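Local coordinates for protein ftsY (Mycoplasma mycoides, PDB 1ZU4) that probably acts as a receptor for the signal recognition particle, joining a helical bundle domain to a P-loop domain in an SRP54-type NG unit, at residues I107-G112 / E214-I219; G112-G117 / A140-R145; K124-Y129 / V136-A141; G147-L152 / L166-K171. One frame throughout, in Å; residues are numbered along the deposited sequence.

Interaction 1 of 4, residues I107-G112 / E214-I219; sequences IFMLVG and EKMNKI
The tip of Met109 meets the helix segment 214-219 between Met216 and Asn217. Its methyl CE does all the touching. Met109 CE lies 3.8 Å from Met216 CB and 3.7 Å from Asn217 OD1. The first of these contacts is apolar. The second sets a methyl group beside an amide oxygen, and no hydrogen bond crosses the contact. Met109 gets there by length. Its CG stands beside the backbone N (chi1 -52°), and the chain is extended beyond it, which lets CE span the distance between strand and helix. The closest backbones are those of Met109 and Met216, with CA atoms 9.8 Å apart. Met216 crosses Met109 obliquely and offers its root. Its methyl CE packs on Ala141, and the side chain also touches Pro176 and Val180 of helix 176-189. This is the tightly packed part, and both methionines are buried.

Strand 106-111 lies inside the mainly parallel sheet of the P-loop fold, and helix 206-221 covers one of its faces. Met109 points to that helix, while Phe108 packs on Met125 and Tyr129 of helix 118-131 on the other face. Backbone bonds from Met109 to Glu230 and Leu232 tie the strand to strand 230-236.

The contact loosens toward Asn217, which is partly exposed. Its amide end swings in to Met109, and its side chain also touches Pro228. Glu214 points away from the strand, Lys218 is exposed, and the exposed Lys215 has a salt bridge from NZ to Asp175.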
# COMPACT_ATOMS: atom_id res chain seq x y z
N ILE A 107 3.18 12.66 -12.07
CA ILE A 107 4.36 12.63 -11.23
C ILE A 107 4.01 12.04 -9.86
O ILE A 107 3.20 12.60 -9.14
CB ILE A 107 5.00 14.05 -11.07
CG1 ILE A 107 5.30 14.68 -12.44
CG2 ILE A 107 6.25 13.92 -10.26
CD1 ILE A 107 5.83 16.17 -12.41
N PHE A 108 4.64 10.92 -9.50
CA PHE A 108 4.38 10.25 -8.23
C PHE A 108 5.65 10.20 -7.43
O PHE A 108 6.72 9.81 -7.96
CB PHE A 108 3.96 8.79 -8.43
CG PHE A 108 2.71 8.59 -9.20
CD1 PHE A 108 2.39 7.32 -9.64
CD2 PHE A 108 1.84 9.67 -9.48
CE1 PHE A 108 1.21 7.11 -10.38
CE2 PHE A 108 0.66 9.48 -10.20
CZ PHE A 108 0.32 8.22 -10.61
N MET A 109 5.58 10.57 -6.16
CA MET A 109 6.72 10.30 -5.26
C MET A 109 6.54 9.07 -4.40
O MET A 109 5.47 8.80 -3.95
CB MET A 109 6.93 11.47 -4.32
CG MET A 109 7.04 12.79 -5.02
SD MET A 109 7.38 14.01 -3.77
CE MET A 109 8.21 15.23 -4.81
N LEU A 110 7.59 8.33 -4.14
CA LEU A 110 7.49 7.25 -3.20
C LEU A 110 8.25 7.69 -1.94
O LEU A 110 9.32 8.29 -2.04
CB LEU A 110 8.06 5.98 -3.75
CG LEU A 110 7.30 5.13 -4.79
CD1 LEU A 110 6.57 4.07 -4.11
CD2 LEU A 110 6.41 5.88 -5.77
N VAL A 111 7.61 7.49 -0.79
CA VAL A 111 8.18 7.95 0.50
C VAL A 111 8.08 6.86 1.54
O VAL A 111 7.40 5.86 1.33
CB VAL A 111 7.49 9.23 1.04
CG1 VAL A 111 7.63 10.39 0.07
CG2 VAL A 111 6.00 8.95 1.42
N GLY A 112 8.72 7.09 2.68
CA GLY A 112 8.72 6.17 3.80
C GLY A 112 10.11 6.08 4.41
O GLY A 112 11.10 6.60 3.84
N GLU A 214 10.17 19.91 -0.31
CA GLU A 214 9.63 21.16 -0.77
C GLU A 214 10.45 21.68 -1.98
O GLU A 214 9.88 22.15 -2.98
CB GLU A 214 9.47 22.16 0.41
CG GLU A 214 9.04 23.55 0.00
CD GLU A 214 7.60 23.65 -0.47
OE1 GLU A 214 6.81 22.72 -0.18
OE2 GLU A 214 7.25 24.65 -1.16
N LYS A 215 11.78 21.57 -1.92
CA LYS A 215 12.57 21.85 -3.14
C LYS A 215 12.06 21.08 -4.34
O LYS A 215 11.88 21.65 -5.43
CB LYS A 215 14.05 21.54 -2.95
CG LYS A 215 14.81 22.57 -2.27
CD LYS A 215 16.31 22.33 -2.41
CE LYS A 215 16.89 21.71 -1.16
NZ LYS A 215 18.34 22.10 -1.00
N MET A 216 11.79 19.80 -4.15
CA MET A 216 11.32 18.95 -5.27
C MET A 216 9.97 19.46 -5.81
O MET A 216 9.77 19.59 -7.02
CB MET A 216 11.21 17.50 -4.81
CG MET A 216 12.57 16.85 -4.71
SD MET A 216 12.40 15.21 -4.04
CE MET A 216 14.07 14.75 -3.80
N ASN A 217 9.03 19.66 -4.90
CA ASN A 217 7.74 20.22 -5.18
C ASN A 217 7.83 21.51 -6.00
O ASN A 217 7.13 21.68 -7.00
CB ASN A 217 7.09 20.54 -3.85
CG ASN A 217 6.48 19.33 -3.20
OD1 ASN A 217 6.31 18.26 -3.82
ND2 ASN A 217 6.11 19.49 -1.91
N LYS A 218 8.71 22.41 -5.58
CA LYS A 218 8.92 23.67 -6.27
C LYS A 218 9.43 23.46 -7.70
O LYS A 218 8.97 24.09 -8.63
CB LYS A 218 9.84 24.58 -5.45
CG LYS A 218 9.17 25.22 -4.16
CD LYS A 218 7.79 25.84 -4.59
CE LYS A 218 7.46 27.16 -3.87
NZ LYS A 218 6.42 27.95 -4.62
N ILE A 219 10.34 22.51 -7.87
CA ILE A 219 10.83 22.20 -9.21
C ILE A 219 9.72 21.66 -10.12
O ILE A 219 9.61 22.06 -11.31
CB ILE A 219 12.00 21.16 -9.16
CG1 ILE A 219 13.29 21.88 -8.77
CG2 ILE A 219 12.24 20.58 -10.57
CD1 ILE A 219 14.34 21.03 -8.21

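Interaction 2 of 4, residues G112-G117 / A140-R145; sequences GVNGTG and AADTFR. Unlike the reference sequence in segment 140-145: Arg145 (reference Ser). With SO4 (sulfate ion), chain B.
Arg145 reaches across to Asn114 with the end of its guanidinium group. The contact joins two loops at the mouth of a P-loop. Segment 112-117 follows strand 106-111, leads into helix 118-131 and fits the Walker A pattern. Segment 140-145 connects strand 136-140 to helix 146-156. Arg145 differs from the reference sequence, which has serine here.

The Asn114 amide and the Arg145 guanidinium are steeply inclined, with their planes 74° apart. Asn114 CG lies 3.4 Å from Arg145 NH2. The arginine starts with CG between the backbone N and the carbonyl carbon and bends again at chi2. This brings its flat end back toward Asp142 and the bound sulfate.

The guanidinium then has two anionic neighbours, placed differently. The sulfate lies at its edge, near the plane, with O2 at 2.8 Å from Arg145 NH2. The carboxylate of Asp142 sits over one face, toward the rim. Arg145 NH1 and Asp142 OD1 are 2.9 Å apart and form a salt bridge by charge alone, since no N-H points at the oxygen.

Backbone amides of segment 112-117 hold the sulfate from the other side of the contact. Gly115 N donates to sulfate O2 over 3.2 Å in a nearly straight bond (174°). Gly117 N donates to sulfate O3 at 3.0 Å. Just beyond the segment, Lys118 N and Thr119 N also bond the ion. The loop is braced internally, because Thr116 OG1 donates to Val113 O at 2.8 Å, tilted 16° from the carbonyl plane.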
# COMPACT_ATOMS: atom_id res chain seq x y z
N GLY A 112 8.72 7.09 2.68
CA GLY A 112 8.72 6.17 3.80
C GLY A 112 10.11 6.08 4.41
O GLY A 112 11.10 6.60 3.84
N VAL A 113 10.19 5.43 5.56
CA VAL A 113 11.49 5.15 6.20
C VAL A 113 12.19 4.06 5.42
O VAL A 113 11.57 3.07 4.97
CB VAL A 113 11.41 4.67 7.68
CG1 VAL A 113 10.91 3.26 7.76
CG2 VAL A 113 12.79 4.71 8.32
N ASN A 114 13.48 4.24 5.30
CA ASN A 114 14.33 3.31 4.59
C ASN A 114 14.19 1.86 5.08
O ASN A 114 13.83 1.59 6.26
CB ASN A 114 15.77 3.85 4.64
CG ASN A 114 15.84 5.28 4.09
OD1 ASN A 114 16.60 6.13 4.57
ND2 ASN A 114 15.03 5.56 3.06
N GLY A 115 14.39 0.93 4.16
CA GLY A 115 14.29 -0.49 4.45
C GLY A 115 12.88 -1.01 4.56
O GLY A 115 12.68 -2.09 5.10
N THR A 116 11.90 -0.24 4.06
CA THR A 116 10.49 -0.71 3.96
C THR A 116 10.13 -1.21 2.58
O THR A 116 9.06 -1.77 2.40
CB THR A 116 9.41 0.37 4.33
OG1 THR A 116 9.65 1.61 3.61
CG2 THR A 116 9.37 0.61 5.83
N GLY A 117 11.01 -0.99 1.60
CA GLY A 117 10.80 -1.49 0.23
C GLY A 117 10.41 -0.47 -0.84
O GLY A 117 9.73 -0.81 -1.82
N ALA A 140 16.12 8.67 -9.47
CA ALA A 140 16.83 8.09 -8.33
C ALA A 140 17.29 9.16 -7.34
O ALA A 140 18.51 9.40 -7.19
CB ALA A 140 18.05 7.30 -8.84
N ALA A 141 16.33 9.77 -6.64
CA ALA A 141 16.62 10.91 -5.75
C ALA A 141 16.84 10.52 -4.30
O ALA A 141 16.95 11.39 -3.43
CB ALA A 141 15.53 11.97 -5.85
N ASP A 142 16.92 9.21 -4.04
CA ASP A 142 17.44 8.72 -2.77
C ASP A 142 18.93 8.58 -2.97
O ASP A 142 19.44 7.50 -3.31
CB ASP A 142 16.83 7.38 -2.38
CG ASP A 142 17.17 6.96 -0.97
OD1 ASP A 142 18.17 7.44 -0.39
OD2 ASP A 142 16.41 6.14 -0.42
N THR A 143 19.64 9.69 -2.76
CA THR A 143 21.08 9.75 -2.96
C THR A 143 21.84 9.43 -1.65
O THR A 143 23.06 9.49 -1.64
CB THR A 143 21.53 11.15 -3.48
OG1 THR A 143 21.21 12.14 -2.49
CG2 THR A 143 20.83 11.54 -4.79
N PHE A 144 21.13 9.09 -0.57
CA PHE A 144 21.81 8.84 0.72
C PHE A 144 22.84 7.68 0.67
O PHE A 144 23.84 7.67 1.42
CB PHE A 144 20.84 8.62 1.90
CG PHE A 144 21.58 8.40 3.20
CD1 PHE A 144 21.95 9.50 4.00
CD2 PHE A 144 22.00 7.11 3.57
CE1 PHE A 144 22.71 9.30 5.19
CE2 PHE A 144 22.75 6.90 4.75
CZ PHE A 144 23.11 8.00 5.56
N ARG A 145 22.57 6.71 -0.19
CA ARG A 145 23.53 5.66 -0.51
C ARG A 145 23.24 5.29 -1.95
O ARG A 145 22.07 5.14 -2.33
CB ARG A 145 23.34 4.43 0.39
CG ARG A 145 21.99 3.74 0.22
CD ARG A 145 20.91 4.60 0.80
NE ARG A 145 19.63 3.92 0.89
CZ ARG A 145 18.55 4.47 1.45
NH1 ARG A 145 18.60 5.70 1.95
NH2 ARG A 145 17.42 3.78 1.49
S SO4 B . 14.18 1.17 0.63
O1 SO4 B . 14.09 1.66 -0.76
O2 SO4 B . 15.19 2.02 1.27
O3 SO4 B . 12.94 1.36 1.42
O4 SO4 B . 14.51 -0.25 0.60

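Interaction 3 of 4, residues K124-Y129 / V136-A141; sequences KMANYY and VLIAAA
Val136 and Ala126 carry this contact and bury the most surface in it. Val136 opens the strand segment and grips the helix with both of its methyls. Val136 CG1 is anti to the backbone N (chi1 -173°) and rests 3.9 Å from Ala126 CB. CG2 stands beside the backbone N. Val136 CG2 lies 3.8 Å from Ala126 O, against the helix backbone, and 4.0 Å from Tyr129 CB.

Ala126 answers with a single methyl. The same Ala126 CB also meets Ile138 CD1 at 3.8 Å, the far end of an isoleucine chain two residues along the strand. The alanine CB is thus shared between Val136 and Ile138. Its short side chain lets the backbones come close, with the CA atoms of Ala126 and Val136 6.2 Å apart. The axes of helix 124-129 and strand 136-140 approach to 8.8 Å and run nearly antiparallel, at 167°.

This is the returning half of a beta-alpha-beta unit. Strand 106-111, helix 118-131 and strand 136-140 follow one another. The helix packs on the sheet that both strands belong to, with strand 194-198 between them. Leu196 and Val164, on the strands flanking 136-140, also touch Ala126.

Tyr129 gives only its CB to Val136. Its ring leads away and stacks with Phe100, while Tyr128 CD2 lies over the ring centre. Leu137 points to the opposite face of the sheet and packs on helix 176-189.

All four touching residues are buried and no hydrogen bond crosses, so helix and strand are matched by apolar shape rather than by directional bonds.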
# COMPACT_ATOMS: atom_id res chain seq x y z
N LYS A 124 8.52 -1.78 -9.49
CA LYS A 124 7.32 -2.52 -9.83
C LYS A 124 6.28 -1.58 -10.39
O LYS A 124 5.60 -1.95 -11.33
CB LYS A 124 6.78 -3.29 -8.63
CG LYS A 124 7.71 -4.48 -8.28
CD LYS A 124 7.19 -5.30 -7.17
CE LYS A 124 8.23 -6.39 -6.82
NZ LYS A 124 7.59 -7.52 -6.10
N MET A 125 6.19 -0.38 -9.84
CA MET A 125 5.30 0.62 -10.37
C MET A 125 5.68 1.09 -11.76
O MET A 125 4.79 1.30 -12.58
CB MET A 125 5.17 1.78 -9.43
CG MET A 125 4.06 1.57 -8.40
SD MET A 125 3.80 3.18 -7.72
CE MET A 125 2.44 3.82 -8.66
N ALA A 126 6.97 1.31 -12.01
CA ALA A 126 7.41 1.67 -13.36
C ALA A 126 7.00 0.59 -14.40
O ALA A 126 6.44 0.91 -15.46
CB ALA A 126 8.96 1.90 -13.40
N ASN A 127 7.31 -0.66 -14.08
CA ASN A 127 6.91 -1.83 -14.88
C ASN A 127 5.39 -1.94 -15.12
O ASN A 127 4.98 -2.30 -16.21
CB ASN A 127 7.40 -3.16 -14.25
CG ASN A 127 7.28 -4.34 -15.23
OD1 ASN A 127 6.51 -5.29 -15.01
ND2 ASN A 127 8.02 -4.26 -16.32
N TYR A 128 4.60 -1.62 -14.09
CA TYR A 128 3.14 -1.67 -14.15
C TYR A 128 2.62 -0.71 -15.21
O TYR A 128 1.71 -1.07 -16.01
CB TYR A 128 2.55 -1.32 -12.76
CG TYR A 128 1.03 -1.28 -12.68
CD1 TYR A 128 0.28 -2.40 -12.28
CD2 TYR A 128 0.34 -0.10 -12.95
CE1 TYR A 128 -1.14 -2.31 -12.19
CE2 TYR A 128 -1.03 -0.02 -12.87
CZ TYR A 128 -1.77 -1.10 -12.51
OH TYR A 128 -3.16 -0.92 -12.43
N TYR A 129 3.15 0.52 -15.23
CA TYR A 129 2.70 1.49 -16.23
C TYR A 129 3.33 1.23 -17.60
O TYR A 129 2.68 1.41 -18.65
CB TYR A 129 2.93 2.94 -15.75
CG TYR A 129 1.93 3.25 -14.69
CD1 TYR A 129 2.27 3.19 -13.33
CD2 TYR A 129 0.62 3.51 -15.03
CE1 TYR A 129 1.34 3.42 -12.33
CE2 TYR A 129 -0.37 3.73 -14.03
CZ TYR A 129 0.02 3.68 -12.68
OH TYR A 129 -0.91 3.88 -11.67
N VAL A 136 7.94 5.78 -19.19
CA VAL A 136 8.20 5.98 -17.75
C VAL A 136 9.64 6.37 -17.44
O VAL A 136 10.58 5.77 -17.94
CB VAL A 136 7.84 4.74 -16.88
CG1 VAL A 136 7.98 5.08 -15.36
CG2 VAL A 136 6.42 4.30 -17.13
N LEU A 137 9.77 7.38 -16.59
CA LEU A 137 11.07 7.84 -16.14
C LEU A 137 11.13 7.76 -14.62
O LEU A 137 10.19 8.11 -13.95
CB LEU A 137 11.28 9.29 -16.59
CG LEU A 137 12.66 9.90 -16.26
CD1 LEU A 137 13.81 9.18 -16.98
CD2 LEU A 137 12.67 11.39 -16.59
N ILE A 138 12.25 7.25 -14.10
CA ILE A 138 12.55 7.20 -12.67
C ILE A 138 13.66 8.20 -12.33
O ILE A 138 14.68 8.31 -13.06
CB ILE A 138 13.01 5.79 -12.25
CG1 ILE A 138 11.87 4.77 -12.43
CG2 ILE A 138 13.53 5.76 -10.83
CD1 ILE A 138 12.39 3.35 -12.61
N ALA A 139 13.45 8.90 -11.20
CA ALA A 139 14.42 9.83 -10.65
C ALA A 139 14.89 9.18 -9.42
O ALA A 139 14.17 9.14 -8.43
CB ALA A 139 13.78 11.25 -10.30
N ALA A 140 16.12 8.67 -9.47
CA ALA A 140 16.83 8.09 -8.33
C ALA A 140 17.29 9.16 -7.34
O ALA A 140 18.51 9.40 -7.19
CB ALA A 140 18.05 7.30 -8.84
N ALA A 141 16.33 9.77 -6.64
CA ALA A 141 16.62 10.91 -5.75
C ALA A 141 16.84 10.52 -4.30
O ALA A 141 16.95 11.39 -3.43
CB ALA A 141 15.53 11.97 -5.85

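Interaction 4 of 4, residues G147-L152 / L166-K171; sequences GATQQL and LVKANK
A water molecule links Thr149 to the backbone of Ala169. The water lies 2.9 Å from Thr149 OG1 and accepts from Ala169 N at 3.0 Å. The threonine hydroxyl thus reaches the chain near the end of strand 164-167 through the water, not directly.

The two branches of Thr149 divide the work. With OG1 beside the backbone N (chi1 -56°), CG2 is set anti to that N and meets Lys168. Thr149 CG2 lies 3.7 Å from Lys168 CD and 3.8 Å from Lys168 CB, with the two side chains crossing at about a right angle. Here the lysine serves as an aliphatic arm. Its charged NZ continues to a salt bridge with Glu153.

Strand 136-140, helix 146-156 and strand 164-167 form a beta-alpha-beta unit at the rim of the sheet, where 164-167 is one of the two outermost strands. The contact seats the helix on that strand.

One turn further along the helix, Leu152 packs on Leu166, again nearly at right angles. Leu166 CD1 sits 3.9 Å from Leu152 CB and 4.0 Å from Leu152 CD1. Leu152 also touches Ala140 and Leu122, which places this end deeper in the fold than the exposed Lys168.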
# COMPACT_ATOMS: atom_id res chain seq x y z
N GLY A 147 23.51 2.69 -3.20
CA GLY A 147 22.88 1.36 -3.14
C GLY A 147 21.48 1.32 -3.73
O GLY A 147 21.14 0.40 -4.49
N ALA A 148 20.67 2.33 -3.39
CA ALA A 148 19.33 2.52 -3.96
C ALA A 148 19.41 2.79 -5.46
O ALA A 148 18.62 2.26 -6.26
CB ALA A 148 18.63 3.63 -3.25
N THR A 149 20.38 3.63 -5.84
CA THR A 149 20.72 3.85 -7.23
C THR A 149 21.19 2.54 -7.90
O THR A 149 20.70 2.19 -8.97
CB THR A 149 21.75 5.02 -7.41
OG1 THR A 149 21.23 6.22 -6.80
CG2 THR A 149 22.04 5.30 -8.89
N GLN A 150 22.12 1.80 -7.26
CA GLN A 150 22.59 0.52 -7.83
C GLN A 150 21.41 -0.40 -8.14
O GLN A 150 21.36 -1.00 -9.21
CB GLN A 150 23.59 -0.26 -6.94
CG GLN A 150 24.62 0.48 -6.04
CD GLN A 150 25.58 1.40 -6.79
OE1 GLN A 150 25.18 2.24 -7.59
NE2 GLN A 150 26.87 1.27 -6.47
N GLN A 151 20.47 -0.51 -7.19
CA GLN A 151 19.27 -1.34 -7.35
C GLN A 151 18.47 -0.95 -8.57
O GLN A 151 18.13 -1.80 -9.40
CB GLN A 151 18.37 -1.27 -6.11
CG GLN A 151 18.92 -2.01 -4.92
CD GLN A 151 18.18 -1.68 -3.64
OE1 GLN A 151 16.95 -1.50 -3.63
NE2 GLN A 151 18.92 -1.61 -2.53
N LEU A 152 18.13 0.34 -8.67
CA LEU A 152 17.38 0.85 -9.81
C LEU A 152 18.04 0.51 -11.14
O LEU A 152 17.37 0.06 -12.09
CB LEU A 152 17.15 2.35 -9.64
CG LEU A 152 16.12 2.65 -8.55
CD1 LEU A 152 15.97 4.16 -8.31
CD2 LEU A 152 14.76 1.99 -8.87
N LEU A 166 15.97 5.88 -16.54
CA LEU A 166 16.46 6.30 -15.21
C LEU A 166 17.36 7.51 -15.29
O LEU A 166 18.33 7.52 -16.09
CB LEU A 166 17.30 5.18 -14.57
CG LEU A 166 17.83 5.47 -13.16
CD1 LEU A 166 16.74 5.28 -12.11
CD2 LEU A 166 19.02 4.60 -12.84
N VAL A 167 17.07 8.50 -14.45
CA VAL A 167 17.98 9.63 -14.21
C VAL A 167 18.57 9.49 -12.81
O VAL A 167 17.86 9.17 -11.84
CB VAL A 167 17.24 11.02 -14.39
CG1 VAL A 167 18.12 12.17 -14.00
CG2 VAL A 167 16.80 11.19 -15.86
N LYS A 168 19.87 9.71 -12.68
CA LYS A 168 20.52 9.55 -11.37
C LYS A 168 21.56 10.66 -11.15
O LYS A 168 21.79 11.47 -12.03
CB LYS A 168 21.20 8.18 -11.27
CG LYS A 168 22.09 7.85 -12.46
CD LYS A 168 23.01 6.68 -12.17
CE LYS A 168 23.80 6.28 -13.40
NZ LYS A 168 25.15 5.76 -12.97
N ALA A 169 22.15 10.68 -9.96
CA ALA A 169 23.25 11.57 -9.59
C ALA A 169 24.59 11.05 -10.15
O ALA A 169 24.86 9.83 -10.10
CB ALA A 169 23.34 11.64 -8.08
N ASN A 170 25.42 11.96 -10.66
CA ASN A 170 26.79 11.63 -11.13
C ASN A 170 27.84 11.92 -10.03
O ASN A 170 29.02 11.55 -10.15
CB ASN A 170 27.13 12.38 -12.45
CG ASN A 170 26.73 13.88 -12.42
OD1 ASN A 170 27.05 14.62 -11.48
ND2 ASN A 170 26.02 14.32 -13.48
N LYS A 171 27.38 12.57 -8.96
CA LYS A 171 28.22 12.98 -7.85
C LYS A 171 27.92 12.16 -6.59
O LYS A 171 26.87 11.53 -6.48
CB LYS A 171 28.03 14.48 -7.59
CG LYS A 171 28.86 15.06 -6.45
CD LYS A 171 30.37 15.22 -6.85
CE LYS A 171 31.28 14.53 -5.76
NZ LYS A 171 30.82 14.95 -4.32
O HOH W 1 21.02 8.90 -7.76

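Overall arrangement
All four contacts belong to the P-loop domain. Interactions 1, 3 and 4 reach one sheet; interaction 2 joins two loops at the ends of its strands. Along the chain, interaction 1 spans the others: it starts on strand 106-111 and ends on helix 206-221, with interactions 2, 3 and 4 between. Interactions 1 and 2 touch and share Gly112, and interactions 2 and 3 share Ala140 and Ala141. Centres are 11 Å apart for interactions 2 and 4, and 17 Å for 1 and 4, which do not touch. Strands 136-140 and 164-167 are neighbours, joining interactions 3 and 4. Interactions 1 and 3 set helices on opposite sheet faces, and interaction 2 brings together the loops beside the sulfate.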